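Peptidase S8 and S53, subtilisin, kexin, sedolisin (Mycobacterium smegmatis, PDB 4KG7) is the mycosin MycP3, a subtilisin-like serine protease of the type VII (ESX-3) secretion system that probably cleaves protein substrates with a Ser-His-Asp charge-relay triad. Local coordinates at residues E31-S36 with S137-P142; G79-N84 with G117-S122; A168-A173 with L199-L204; D239-N244 with R357-L362; R333-D338 with A372-D377. One frame throughout, in Å; residues are numbered along the deposited sequence.

Interaction 1: residues E31-S36 with S137-P142; sequences ECITTS and SPRFAP
Near the predicted charge-relay site of this subtilisin-type domain, the N-terminal extension 31-36 crosses the turn that leads into strand 140-142, and Arg139 meets Ile33 and the backbone of Glu31. Residues 137-140 form a type I beta turn, whose entry is also an ST turn because Ser137 OG accepts from Arg139 N at 3.0 Å. A serine suits this place: its hydroxyl accepts the N-H two residues on and also bonds to Asp102. The turn directs Arg139 toward the extension, and a bend at chi2 (-67°) swings its guanidinium toward residues 31-33. That group is met at its edge, near its own plane, by Ile33 CG1, while the two side chains run at roughly a right angle to each other. The last methylene of the arginine, CD, lies 3.4 Å from Glu31 O. The positive charge is paired elsewhere, NH1 forming a salt bridge with Asp102, and Ile33 makes van der Waals contact with the group's edge. Asp102 is thus shared by Ser137 and Arg139 and ties the turn to the chain just before His104, the predicted catalytic histidine, whose side chain is about 8 Å from that of Arg139. The extension is held there independently by the Cys32-Cys101 disulfide and by backbone bonding of Ile33 to Cys101. At the closest point of the contact, Ile33 CG1 lies 3.2 Å from Arg139 NH2.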
# COMPACT_ATOMS: atom_id res chain seq x y z
N GLU A 31 11.74 6.90 19.71
CA GLU A 31 10.80 8.00 19.85
C GLU A 31 9.87 8.07 18.64
O GLU A 31 10.30 7.87 17.52
CB GLU A 31 11.58 9.31 19.97
CG GLU A 31 10.75 10.56 20.23
CD GLU A 31 11.60 11.82 20.37
OE1 GLU A 31 12.84 11.75 20.28
OE2 GLU A 31 11.01 12.91 20.57
N CYS A 32 8.61 8.40 18.87
CA CYS A 32 7.70 8.65 17.76
C CYS A 32 8.16 9.81 16.87
O CYS A 32 8.85 10.73 17.30
CB CYS A 32 6.30 8.96 18.25
SG CYS A 32 5.50 7.62 19.16
N ILE A 33 7.72 9.74 15.63
CA ILE A 33 8.08 10.65 14.54
C ILE A 33 6.78 11.26 14.02
O ILE A 33 5.73 10.60 13.98
CB ILE A 33 8.74 9.80 13.40
CG1 ILE A 33 10.08 9.27 13.90
CG2 ILE A 33 8.95 10.57 12.11
CD1 ILE A 33 10.90 10.32 14.56
N THR A 34 6.85 12.51 13.60
CA THR A 34 5.83 13.13 12.80
C THR A 34 6.42 13.65 11.50
O THR A 34 7.60 14.02 11.45
CB THR A 34 5.14 14.29 13.53
OG1 THR A 34 6.11 15.29 13.91
CG2 THR A 34 4.44 13.77 14.80
N THR A 35 5.59 13.67 10.46
CA THR A 35 5.97 14.27 9.18
C THR A 35 5.89 15.80 9.23
O THR A 35 5.08 16.35 9.98
CB THR A 35 5.07 13.74 8.04
OG1 THR A 35 3.69 13.90 8.40
CG2 THR A 35 5.32 12.29 7.81
N SER A 36 6.73 16.46 8.46
CA SER A 36 6.96 17.89 8.57
C SER A 36 6.96 18.53 7.18
O SER A 36 6.93 17.84 6.17
CB SER A 36 8.35 18.19 9.25
OG SER A 36 8.44 17.57 10.53
N SER A 137 5.01 -1.31 13.14
CA SER A 137 5.73 -0.06 13.40
C SER A 137 7.17 -0.42 13.68
O SER A 137 7.41 -1.23 14.57
CB SER A 137 5.18 0.68 14.60
OG SER A 137 6.12 1.73 14.97
N PRO A 138 8.11 0.19 12.95
CA PRO A 138 9.53 -0.02 13.29
C PRO A 138 9.98 0.66 14.56
O PRO A 138 11.15 0.47 14.97
CB PRO A 138 10.27 0.59 12.11
CG PRO A 138 9.35 1.52 11.49
CD PRO A 138 7.94 1.07 11.79
N ARG A 139 9.09 1.43 15.19
CA ARG A 139 9.41 2.06 16.47
C ARG A 139 9.27 1.08 17.64
O ARG A 139 9.58 1.43 18.77
CB ARG A 139 8.51 3.27 16.73
CG ARG A 139 8.59 4.37 15.69
CD ARG A 139 9.94 5.05 15.70
NE ARG A 139 10.07 5.98 14.59
CZ ARG A 139 10.27 5.60 13.33
NH1 ARG A 139 10.37 4.31 13.02
NH2 ARG A 139 10.39 6.50 12.37
N PHE A 140 8.77 -0.13 17.36
CA PHE A 140 8.51 -1.13 18.40
C PHE A 140 9.23 -2.43 18.10
O PHE A 140 9.54 -2.76 16.96
CB PHE A 140 7.01 -1.41 18.51
CG PHE A 140 6.22 -0.28 19.08
CD1 PHE A 140 5.97 0.84 18.31
CD2 PHE A 140 5.74 -0.33 20.38
CE1 PHE A 140 5.26 1.91 18.83
CE2 PHE A 140 5.01 0.73 20.89
CZ PHE A 140 4.79 1.86 20.12
N ALA A 141 9.52 -3.15 19.17
CA ALA A 141 10.12 -4.46 19.10
C ALA A 141 9.57 -5.30 20.25
O ALA A 141 9.02 -4.76 21.19
CB ALA A 141 11.63 -4.35 19.21
N PRO A 142 9.74 -6.62 20.18
CA PRO A 142 9.36 -7.46 21.30
C PRO A 142 10.00 -7.02 22.62
O PRO A 142 11.18 -6.65 22.66
CB PRO A 142 9.87 -8.83 20.89
CG PRO A 142 9.83 -8.82 19.42
CD PRO A 142 10.22 -7.43 19.03

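Interaction 2: residues G79-N84 with G117-S122; sequences GPRLPN and GPDGFS
Arg81 and Asp119 form a two-bond salt bridge between the turn before strand 85-90 and the loop after helix 104-113. The guanidinium meets the carboxylate end-on: NH1 reaches OD2 of Asp119 at 2.7 Å and NH2 reaches OD1 of Asp119 at 2.9 Å. Both oxygens use their syn lone pairs, both bonds are nearly straight, and the two planes are only 21° apart. Bends at chi2 and chi3 fold the arginine chain so that its end faces the acid.

Further hydrogen bonds fix each partner. Asp119 OD1 also accepts from Phe121 N at 2.9 Å, from the anti side and 32° out of the carboxylate plane, which makes an Asx turn and holds the carboxylate in place. Arg81 NE bonds to Gln115 O.

Van der Waals contacts complete the setting. Gly117 CA lies over one face of the guanidinium, offset toward its rim, and the lack of a side chain there lets the backbone come close. Phe121 turns its ring edge to Arg81, with CD2 3.7 Å from NH2, and itself packs on Val293 and Leu301.

With Arg81 buried, the paired acid probably compensates its charge, and the matched bonds would favour the ionised state of both groups while joining the two loops.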
# COMPACT_ATOMS: atom_id res chain seq x y z
N GLY A 79 -7.51 13.83 12.20
CA GLY A 79 -7.41 15.26 12.34
C GLY A 79 -8.37 15.93 11.40
O GLY A 79 -9.20 15.27 10.81
N PRO A 80 -8.27 17.25 11.25
CA PRO A 80 -9.24 17.94 10.39
C PRO A 80 -9.28 17.49 8.94
O PRO A 80 -10.32 17.61 8.28
CB PRO A 80 -8.82 19.41 10.47
CG PRO A 80 -7.99 19.51 11.68
CD PRO A 80 -7.39 18.18 11.98
N ARG A 81 -8.17 16.96 8.43
CA ARG A 81 -8.16 16.48 7.04
C ARG A 81 -8.46 14.99 6.96
O ARG A 81 -8.62 14.45 5.86
CB ARG A 81 -6.81 16.79 6.41
CG ARG A 81 -6.43 18.26 6.48
CD ARG A 81 -7.40 19.19 5.77
NE ARG A 81 -7.29 19.19 4.32
CZ ARG A 81 -6.49 19.98 3.60
NH1 ARG A 81 -5.69 20.86 4.19
NH2 ARG A 81 -6.49 19.88 2.28
N LEU A 82 -8.55 14.32 8.12
CA LEU A 82 -8.93 12.91 8.21
C LEU A 82 -9.95 12.70 9.33
O LEU A 82 -9.65 12.08 10.34
CB LEU A 82 -7.71 12.03 8.44
CG LEU A 82 -6.79 11.88 7.24
CD1 LEU A 82 -5.42 11.40 7.71
CD2 LEU A 82 -7.41 10.99 6.16
N PRO A 83 -11.16 13.23 9.14
CA PRO A 83 -12.28 13.02 10.04
C PRO A 83 -13.03 11.73 9.66
O PRO A 83 -14.04 11.38 10.30
CB PRO A 83 -13.15 14.23 9.73
CG PRO A 83 -12.97 14.43 8.25
CD PRO A 83 -11.52 14.08 7.99
N ASN A 84 -12.59 11.05 8.61
CA ASN A 84 -13.33 9.93 8.04
C ASN A 84 -12.64 8.60 8.32
O ASN A 84 -12.63 7.71 7.44
CB ASN A 84 -13.54 10.14 6.52
CG ASN A 84 -12.24 10.37 5.76
OD1 ASN A 84 -11.29 10.96 6.27
ND2 ASN A 84 -12.22 9.94 4.49
N GLY A 117 -9.42 21.19 1.34
CA GLY A 117 -9.35 22.22 2.37
C GLY A 117 -8.87 23.52 1.77
O GLY A 117 -9.00 23.74 0.55
N PRO A 118 -8.30 24.40 2.61
CA PRO A 118 -7.93 25.74 2.18
C PRO A 118 -6.56 25.78 1.48
O PRO A 118 -5.70 26.60 1.80
CB PRO A 118 -7.91 26.51 3.50
CG PRO A 118 -7.44 25.51 4.49
CD PRO A 118 -8.00 24.18 4.04
N ASP A 119 -6.40 24.89 0.51
CA ASP A 119 -5.14 24.69 -0.18
C ASP A 119 -5.41 23.75 -1.36
O ASP A 119 -6.57 23.46 -1.65
CB ASP A 119 -4.11 24.08 0.76
CG ASP A 119 -4.61 22.83 1.45
OD1 ASP A 119 -5.18 21.94 0.75
OD2 ASP A 119 -4.43 22.71 2.67
N GLY A 120 -4.35 23.31 -2.04
CA GLY A 120 -4.47 22.49 -3.25
C GLY A 120 -4.49 21.01 -3.02
O GLY A 120 -4.44 20.26 -3.98
N PHE A 121 -4.58 20.57 -1.77
CA PHE A 121 -4.49 19.12 -1.48
C PHE A 121 -5.85 18.46 -1.34
O PHE A 121 -6.74 18.99 -0.71
CB PHE A 121 -3.69 18.84 -0.21
CG PHE A 121 -3.70 17.38 0.16
CD1 PHE A 121 -2.85 16.51 -0.50
CD2 PHE A 121 -4.61 16.87 1.08
CE1 PHE A 121 -2.90 15.17 -0.23
CE2 PHE A 121 -4.64 15.52 1.36
CZ PHE A 121 -3.80 14.67 0.69
N SER A 122 -5.98 17.26 -1.91
CA SER A 122 -7.13 16.40 -1.66
C SER A 122 -6.71 14.95 -1.77
O SER A 122 -5.84 14.60 -2.57
CB SER A 122 -8.24 16.62 -2.68
OG SER A 122 -9.36 15.79 -2.43

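Interaction 3: residues A168-A173 with L199-L204; sequences AADMGA and LRYAAL
Tyr201 carries its ring anti to the backbone N (chi1 172°), which sends it across from helix 193-205 to the last turn of helix 150-170; there Asp170, with CG beside its own backbone N, brings its carboxylate to meet the phenol. The hydroxyl donates to the acid, Tyr201 OH to Asp170 OD1 at 2.6 Å, a short bond that uses the syn lone pair. The carboxylate stands perpendicular to the ring, with OD1 at the ring edge and in its plane, 3.4 Å from CE2 of Tyr201. Tyrosine fits here because its long ring spans the gap between the helices and still ends in a donor, while the exposed Asp170 offers a charged acceptor.

Next to this bond the helices come together on small side chains. Ala169 CB touches Ala202 CB at 3.8 Å, and the two CA atoms are 5.4 Å apart, an approach made possible by the small methyl groups. Ala202 also packs on Val165 and on Ile210 of strand 209-213, so the alanine pair lies on the inner side of the helices.

Helix 150-170 closes at Gly172 with a Schellman motif, where the positive phi of 96° suits glycine, and leads into strand 175-178. That strand, helix 193-205 and the parallel neighbour 209-213 form a beta-alpha-beta crossover, part of the parallel alpha/beta sheet of the subtilisin fold.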
# COMPACT_ATOMS: atom_id res chain seq x y z
N ALA A 168 -9.71 -6.84 8.08
CA ALA A 168 -10.14 -5.79 7.17
C ALA A 168 -11.32 -6.27 6.32
O ALA A 168 -12.29 -5.56 6.16
CB ALA A 168 -9.00 -5.38 6.28
N ALA A 169 -11.18 -7.45 5.74
CA ALA A 169 -12.24 -8.00 4.88
C ALA A 169 -13.51 -8.18 5.66
O ALA A 169 -14.60 -7.82 5.19
CB ALA A 169 -11.80 -9.32 4.26
N ASP A 170 -13.40 -8.74 6.86
CA ASP A 170 -14.58 -9.02 7.67
C ASP A 170 -15.24 -7.76 8.18
O ASP A 170 -16.44 -7.78 8.46
CB ASP A 170 -14.25 -9.97 8.81
CG ASP A 170 -14.07 -11.37 8.34
OD1 ASP A 170 -14.38 -11.66 7.16
OD2 ASP A 170 -13.62 -12.21 9.15
N MET A 171 -14.48 -6.68 8.32
CA MET A 171 -15.04 -5.35 8.64
C MET A 171 -15.72 -4.64 7.45
O MET A 171 -16.26 -3.54 7.61
CB MET A 171 -13.96 -4.44 9.25
CG MET A 171 -13.56 -4.86 10.65
SD MET A 171 -12.29 -3.78 11.33
CE MET A 171 -13.28 -2.36 11.79
N GLY A 172 -15.73 -5.27 6.28
CA GLY A 172 -16.46 -4.76 5.14
C GLY A 172 -15.64 -3.94 4.15
O GLY A 172 -16.20 -3.30 3.25
N ALA A 173 -14.33 -3.94 4.30
CA ALA A 173 -13.48 -3.25 3.35
C ALA A 173 -13.67 -3.76 1.94
O ALA A 173 -13.57 -4.97 1.70
CB ALA A 173 -12.02 -3.39 3.73
N LEU A 199 -5.18 -13.85 2.04
CA LEU A 199 -5.33 -13.00 0.85
C LEU A 199 -6.37 -13.54 -0.11
O LEU A 199 -7.15 -12.78 -0.64
CB LEU A 199 -4.00 -12.84 0.14
CG LEU A 199 -2.90 -12.13 0.96
CD1 LEU A 199 -1.55 -12.41 0.34
CD2 LEU A 199 -3.14 -10.62 1.10
N ARG A 200 -6.39 -14.85 -0.30
CA ARG A 200 -7.41 -15.48 -1.11
C ARG A 200 -8.81 -15.30 -0.53
O ARG A 200 -9.75 -15.03 -1.26
CB ARG A 200 -7.11 -16.97 -1.30
CG ARG A 200 -8.08 -17.68 -2.21
CD ARG A 200 -7.72 -19.13 -2.41
NE ARG A 200 -8.78 -19.91 -3.06
CZ ARG A 200 -9.84 -20.42 -2.44
NH1 ARG A 200 -10.07 -20.20 -1.14
NH2 ARG A 200 -10.72 -21.12 -3.12
N TYR A 201 -8.96 -15.48 0.77
CA TYR A 201 -10.24 -15.24 1.45
C TYR A 201 -10.76 -13.83 1.23
O TYR A 201 -11.91 -13.60 0.84
CB TYR A 201 -10.08 -15.53 2.94
CG TYR A 201 -11.26 -15.13 3.80
CD1 TYR A 201 -12.41 -15.88 3.80
CD2 TYR A 201 -11.22 -13.99 4.57
CE1 TYR A 201 -13.49 -15.52 4.58
CE2 TYR A 201 -12.28 -13.61 5.38
CZ TYR A 201 -13.43 -14.38 5.36
OH TYR A 201 -14.51 -14.08 6.14
N ALA A 202 -9.87 -12.86 1.42
CA ALA A 202 -10.25 -11.47 1.29
C ALA A 202 -10.56 -11.11 -0.16
O ALA A 202 -11.49 -10.37 -0.42
CB ALA A 202 -9.17 -10.55 1.85
N ALA A 203 -9.76 -11.64 -1.10
CA ALA A 203 -9.91 -11.24 -2.51
C ALA A 203 -11.07 -11.92 -3.21
O ALA A 203 -11.67 -11.28 -4.05
CB ALA A 203 -8.64 -11.47 -3.28
N LEU A 204 -11.37 -13.16 -2.85
CA LEU A 204 -12.40 -13.93 -3.56
C LEU A 204 -13.70 -13.98 -2.74
O LEU A 204 -14.69 -13.29 -3.08
CB LEU A 204 -11.85 -15.32 -3.94
CG LEU A 204 -10.66 -15.32 -4.91
CD1 LEU A 204 -10.39 -16.75 -5.37
CD2 LEU A 204 -10.84 -14.39 -6.08

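Interaction 4: residues D239-N244 with R357-L362; sequences DPRNWN and RSPSNL
Arg241 and Asn361 exchange three hydrogen bonds between two loops. The arginine grips the amide side-on, NE and NH2 both donating to OD1 of Asn361 at 3.0 Å each. The oxygen lies in the guanidinium plane, but the two donors reach it differently: NE lies nearly in line with the C=O bond, beyond the oxygen, whereas NH2 is tilted 32° from the carbonyl plane. In return Asn361 ND2 donates to O of Arg241 at 2.8 Å in a nearly linear bond (169°), with the acceptor in the plane of the Asn361 amide and the donor slightly tilted from the carbonyl plane of Arg241. Asparagine is apt because its one flat group offers an acceptor to the side chain and a donor to the main chain.

Pro359 adds the apolar side of the contact. Its CB sits over one face of the guanidinium, offset toward the rim, 3.7 Å from NH1 of Arg241, while CG lies close to the arginine CD.

Around this first shell, the bend at chi3 (55°) turns the guanidinium back toward Asn361, and NH2 also bonds to Val281 O at the start of the edge strand 281-286. The arginine itself sits in a type I beta turn from Asp239 to Asn242. Asp239 braces what follows by accepting from Trp243 N and Asn244 N. Ser360 OG accepts from Leu362 N in an ST turn, and Asn361 is backbone-bonded to Gly278. An arginine bonded to both an asparagine side chain and a strand-end carbonyl here joins loops at the edge of the parallel sheet of the subtilisin fold.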
# COMPACT_ATOMS: atom_id res chain seq x y z
N ASP A 239 7.97 -18.60 -19.02
CA ASP A 239 8.23 -17.72 -17.89
C ASP A 239 8.59 -16.32 -18.38
O ASP A 239 9.67 -15.82 -18.11
CB ASP A 239 9.36 -18.28 -17.02
CG ASP A 239 9.59 -17.45 -15.77
OD1 ASP A 239 8.61 -16.87 -15.25
OD2 ASP A 239 10.74 -17.40 -15.31
N PRO A 240 7.67 -15.67 -19.13
CA PRO A 240 8.02 -14.38 -19.72
C PRO A 240 8.39 -13.28 -18.72
O PRO A 240 9.16 -12.42 -19.09
CB PRO A 240 6.76 -14.01 -20.52
CG PRO A 240 5.66 -14.78 -19.91
CD PRO A 240 6.29 -16.07 -19.47
N ARG A 241 7.89 -13.34 -17.50
CA ARG A 241 8.19 -12.28 -16.52
C ARG A 241 9.38 -12.58 -15.64
O ARG A 241 9.77 -11.75 -14.82
CB ARG A 241 6.98 -11.95 -15.69
CG ARG A 241 5.83 -11.58 -16.62
CD ARG A 241 4.83 -10.69 -15.99
NE ARG A 241 5.42 -9.47 -15.44
CZ ARG A 241 4.71 -8.58 -14.78
NH1 ARG A 241 3.39 -8.73 -14.65
NH2 ARG A 241 5.32 -7.52 -14.26
N ASN A 242 9.97 -13.76 -15.82
CA ASN A 242 11.19 -14.13 -15.12
C ASN A 242 10.99 -14.32 -13.62
O ASN A 242 11.77 -13.84 -12.81
CB ASN A 242 12.32 -13.14 -15.39
CG ASN A 242 13.69 -13.74 -15.11
OD1 ASN A 242 13.80 -14.93 -14.80
ND2 ASN A 242 14.74 -12.92 -15.19
N TRP A 243 9.96 -15.07 -13.26
CA TRP A 243 9.82 -15.59 -11.91
C TRP A 243 11.03 -16.43 -11.53
O TRP A 243 11.45 -16.41 -10.38
CB TRP A 243 8.54 -16.44 -11.76
CG TRP A 243 7.29 -15.63 -11.70
CD1 TRP A 243 6.54 -15.19 -12.76
CD2 TRP A 243 6.61 -15.17 -10.52
NE1 TRP A 243 5.47 -14.48 -12.32
CE2 TRP A 243 5.47 -14.46 -10.95
CE3 TRP A 243 6.84 -15.31 -9.15
CZ2 TRP A 243 4.55 -13.87 -10.05
CZ3 TRP A 243 5.92 -14.71 -8.25
CH2 TRP A 243 4.81 -14.01 -8.71
N ASN A 244 11.57 -17.19 -12.49
CA ASN A 244 12.66 -18.14 -12.20
C ASN A 244 13.89 -17.42 -11.65
O ASN A 244 14.65 -17.97 -10.83
CB ASN A 244 13.08 -18.90 -13.46
CG ASN A 244 12.03 -19.90 -13.93
OD1 ASN A 244 11.03 -20.16 -13.26
ND2 ASN A 244 12.26 -20.44 -15.10
N ARG A 357 1.51 -2.41 -23.97
CA ARG A 357 2.84 -3.01 -24.02
C ARG A 357 2.82 -4.28 -23.16
O ARG A 357 1.90 -4.47 -22.37
CB ARG A 357 3.87 -1.99 -23.50
CG ARG A 357 3.64 -0.57 -24.00
CD ARG A 357 4.61 0.45 -23.44
NE ARG A 357 5.89 0.48 -24.15
CZ ARG A 357 6.89 1.31 -23.86
NH1 ARG A 357 6.75 2.21 -22.90
NH2 ARG A 357 8.04 1.26 -24.54
N SER A 358 3.80 -5.17 -23.32
CA SER A 358 3.93 -6.31 -22.40
C SER A 358 4.24 -5.71 -21.03
O SER A 358 4.90 -4.67 -20.95
CB SER A 358 5.07 -7.25 -22.79
OG SER A 358 4.66 -8.18 -23.79
N PRO A 359 3.76 -6.36 -19.95
CA PRO A 359 3.94 -5.72 -18.64
C PRO A 359 5.41 -5.54 -18.28
O PRO A 359 6.28 -6.32 -18.67
CB PRO A 359 3.24 -6.67 -17.66
CG PRO A 359 3.28 -7.99 -18.36
CD PRO A 359 3.13 -7.68 -19.81
N SER A 360 5.66 -4.44 -17.60
CA SER A 360 6.97 -4.08 -17.11
C SER A 360 7.14 -4.68 -15.72
O SER A 360 6.20 -4.65 -14.93
CB SER A 360 7.01 -2.57 -17.00
OG SER A 360 8.11 -2.12 -16.22
N ASN A 361 8.32 -5.19 -15.39
CA ASN A 361 8.58 -5.61 -14.03
C ASN A 361 8.85 -4.42 -13.10
O ASN A 361 8.95 -4.58 -11.88
CB ASN A 361 9.69 -6.64 -13.97
CG ASN A 361 9.24 -8.03 -14.41
OD1 ASN A 361 8.12 -8.24 -14.92
ND2 ASN A 361 10.10 -9.00 -14.17
N LEU A 362 8.98 -3.22 -13.68
CA LEU A 362 9.08 -2.01 -12.85
C LEU A 362 7.70 -1.41 -12.55
O LEU A 362 7.41 -1.04 -11.43
CB LEU A 362 9.98 -0.98 -13.54
CG LEU A 362 11.44 -1.36 -13.72
CD1 LEU A 362 12.07 -0.34 -14.66
CD2 LEU A 362 12.17 -1.43 -12.38

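Interaction 5: residues R333-D338 with A372-D377; sequences RSKFPD and AALTWD
Leu374 O, near the C-terminal end of helix 370-375, receives the ammonium of Lys335: NZ donates to O at 2.7 Å. The nitrogen arrives 26° out of the carbonyl plane, with a C=O...donor angle of 154°. Lys335 has CG anti to its backbone N (chi1 179°) and is extended beyond it, which carries NZ from the last turn of helix 318-335 across to the neighbouring helix. A long, straight chain is what this span needs, and its methylenes are used on the way: Lys335 CB touches Leu374 CD2 at 3.9 Å. The leucine also packs on Val332, so its branched end lies against helix 318-335.

Phe336, the first residue to leave helical geometry, brings its ring edge to the same carbonyl, with CZ 3.4 Å from O of Leu374. The oxygen lies near the ring plane, where the slightly positive C-H rim can meet it favourably. One face of that ring is covered by CG of the preceding Lys335, 3.7 Å above its centre, so lysine and phenylalanine approach the oxygen together. Arg347 makes a cation-pi contact with the ring and also bonds to the carbonyls of Ala373 and Trp376.

The lysine nitrogen has a further, weak hydrogen bond to His61 ND1. Carbonyls near a helix C-terminus lie at the negative end of its dipole, and Lys335 and Arg347, bonding to Leu374 O and Ala373 O, would probably offset that partial charge. Lys335 thereby ties helix 370-375 to helix 318-335, and Arg347 ties it to helix 341-350.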
# COMPACT_ATOMS: atom_id res chain seq x y z
N ARG A 333 -14.91 1.48 -7.77
CA ARG A 333 -15.96 0.67 -7.12
C ARG A 333 -17.19 1.47 -6.77
O ARG A 333 -18.29 0.90 -6.77
CB ARG A 333 -15.43 -0.06 -5.89
CG ARG A 333 -14.22 -0.93 -6.16
CD ARG A 333 -14.17 -2.10 -5.21
NE ARG A 333 -15.05 -3.17 -5.67
CZ ARG A 333 -15.03 -4.40 -5.17
NH1 ARG A 333 -14.28 -4.69 -4.12
NH2 ARG A 333 -15.80 -5.33 -5.69
N SER A 334 -17.05 2.76 -6.49
CA SER A 334 -18.20 3.61 -6.24
C SER A 334 -19.01 3.83 -7.52
O SER A 334 -20.23 3.76 -7.50
CB SER A 334 -17.77 4.95 -5.66
OG SER A 334 -18.86 5.81 -5.42
N LYS A 335 -18.33 4.10 -8.62
CA LYS A 335 -19.01 4.35 -9.89
C LYS A 335 -19.64 3.09 -10.45
O LYS A 335 -20.75 3.13 -11.01
CB LYS A 335 -18.08 4.97 -10.93
CG LYS A 335 -18.83 5.17 -12.23
CD LYS A 335 -18.19 6.13 -13.19
CE LYS A 335 -19.06 6.23 -14.43
NZ LYS A 335 -18.37 6.89 -15.56
N PHE A 336 -18.94 1.96 -10.27
CA PHE A 336 -19.39 0.68 -10.81
C PHE A 336 -19.49 -0.32 -9.66
O PHE A 336 -18.65 -1.21 -9.51
CB PHE A 336 -18.42 0.18 -11.86
CG PHE A 336 -18.20 1.11 -13.01
CD1 PHE A 336 -19.16 1.28 -13.97
CD2 PHE A 336 -17.01 1.79 -13.14
CE1 PHE A 336 -18.95 2.16 -15.03
CE2 PHE A 336 -16.78 2.63 -14.20
CZ PHE A 336 -17.74 2.81 -15.15
N PRO A 337 -20.52 -0.18 -8.82
CA PRO A 337 -20.59 -0.95 -7.56
C PRO A 337 -20.87 -2.44 -7.70
O PRO A 337 -20.66 -3.18 -6.74
CB PRO A 337 -21.71 -0.26 -6.78
CG PRO A 337 -22.53 0.35 -7.82
CD PRO A 337 -21.63 0.80 -8.92
N ASP A 338 -21.24 -2.88 -8.88
CA ASP A 338 -21.54 -4.27 -9.10
C ASP A 338 -20.35 -5.06 -9.62
O ASP A 338 -20.41 -6.29 -9.66
CB ASP A 338 -22.75 -4.41 -10.02
CG ASP A 338 -24.04 -3.98 -9.34
OD1 ASP A 338 -24.07 -3.91 -8.08
OD2 ASP A 338 -25.03 -3.73 -10.04
N ALA A 372 -9.65 7.23 -17.48
CA ALA A 372 -9.82 6.11 -18.42
C ALA A 372 -10.50 4.93 -17.71
O ALA A 372 -11.40 4.29 -18.26
CB ALA A 372 -8.49 5.68 -18.98
N ALA A 373 -10.08 4.65 -16.48
CA ALA A 373 -10.69 3.56 -15.71
C ALA A 373 -12.16 3.80 -15.42
O ALA A 373 -12.99 2.87 -15.40
CB ALA A 373 -9.92 3.32 -14.42
N LEU A 374 -12.52 5.07 -15.24
CA LEU A 374 -13.87 5.44 -14.91
C LEU A 374 -14.77 5.54 -16.11
O LEU A 374 -15.98 5.59 -15.95
CB LEU A 374 -13.87 6.75 -14.12
CG LEU A 374 -13.34 6.57 -12.68
CD1 LEU A 374 -12.88 7.89 -12.11
CD2 LEU A 374 -14.36 5.92 -11.76
N THR A 375 -14.21 5.56 -17.32
CA THR A 375 -15.03 5.72 -18.52
C THR A 375 -14.96 4.58 -19.53
O THR A 375 -15.70 4.57 -20.52
CB THR A 375 -14.65 7.02 -19.23
OG1 THR A 375 -13.28 6.99 -19.57
CG2 THR A 375 -14.92 8.21 -18.33
N TRP A 376 -14.07 3.62 -19.31
CA TRP A 376 -13.90 2.50 -20.23
C TRP A 376 -15.16 1.63 -20.32
O TRP A 376 -15.85 1.41 -19.32
CB TRP A 376 -12.71 1.65 -19.77
CG TRP A 376 -12.41 0.46 -20.63
CD1 TRP A 376 -11.91 0.46 -21.91
CD2 TRP A 376 -12.54 -0.92 -20.25
NE1 TRP A 376 -11.75 -0.84 -22.36
CE2 TRP A 376 -12.13 -1.70 -21.36
CE3 TRP A 376 -12.99 -1.57 -19.09
CZ2 TRP A 376 -12.15 -3.10 -21.34
CZ3 TRP A 376 -12.99 -2.96 -19.06
CH2 TRP A 376 -12.58 -3.71 -20.18
N ASP A 377 -15.46 1.17 -21.53
CA ASP A 377 -16.58 0.27 -21.75
C ASP A 377 -16.01 -1.10 -22.13
O ASP A 377 -15.30 -1.19 -23.12
CB ASP A 377 -17.46 0.79 -22.88
CG ASP A 377 -18.63 -0.14 -23.17
OD1 ASP A 377 -19.65 -0.05 -22.46
OD2 ASP A 377 -18.52 -0.97 -24.11

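None of the five contacts is wholly core. Interaction 1 is a surface contact, while interactions 2 to 5 are partly buried. Interactions 1, 2 and 4 join loops through an arginine, but with different partners: an isoleucine side chain in interaction 1, a carboxylate in interaction 2, an amide in interaction 4. Interactions 3 and 5 instead join helix ends, by alanine packing with a phenol-acid bond and by a lysine-carbonyl bond respectively; their nearest atoms are about 6 Å apart. Along the chain interaction 2 is nested within interaction 1, whereas interactions 4 and 5 cross. Interaction 1 alone lies close to the predicted catalytic site, opposite interactions 4 and 5 across the chain's centre.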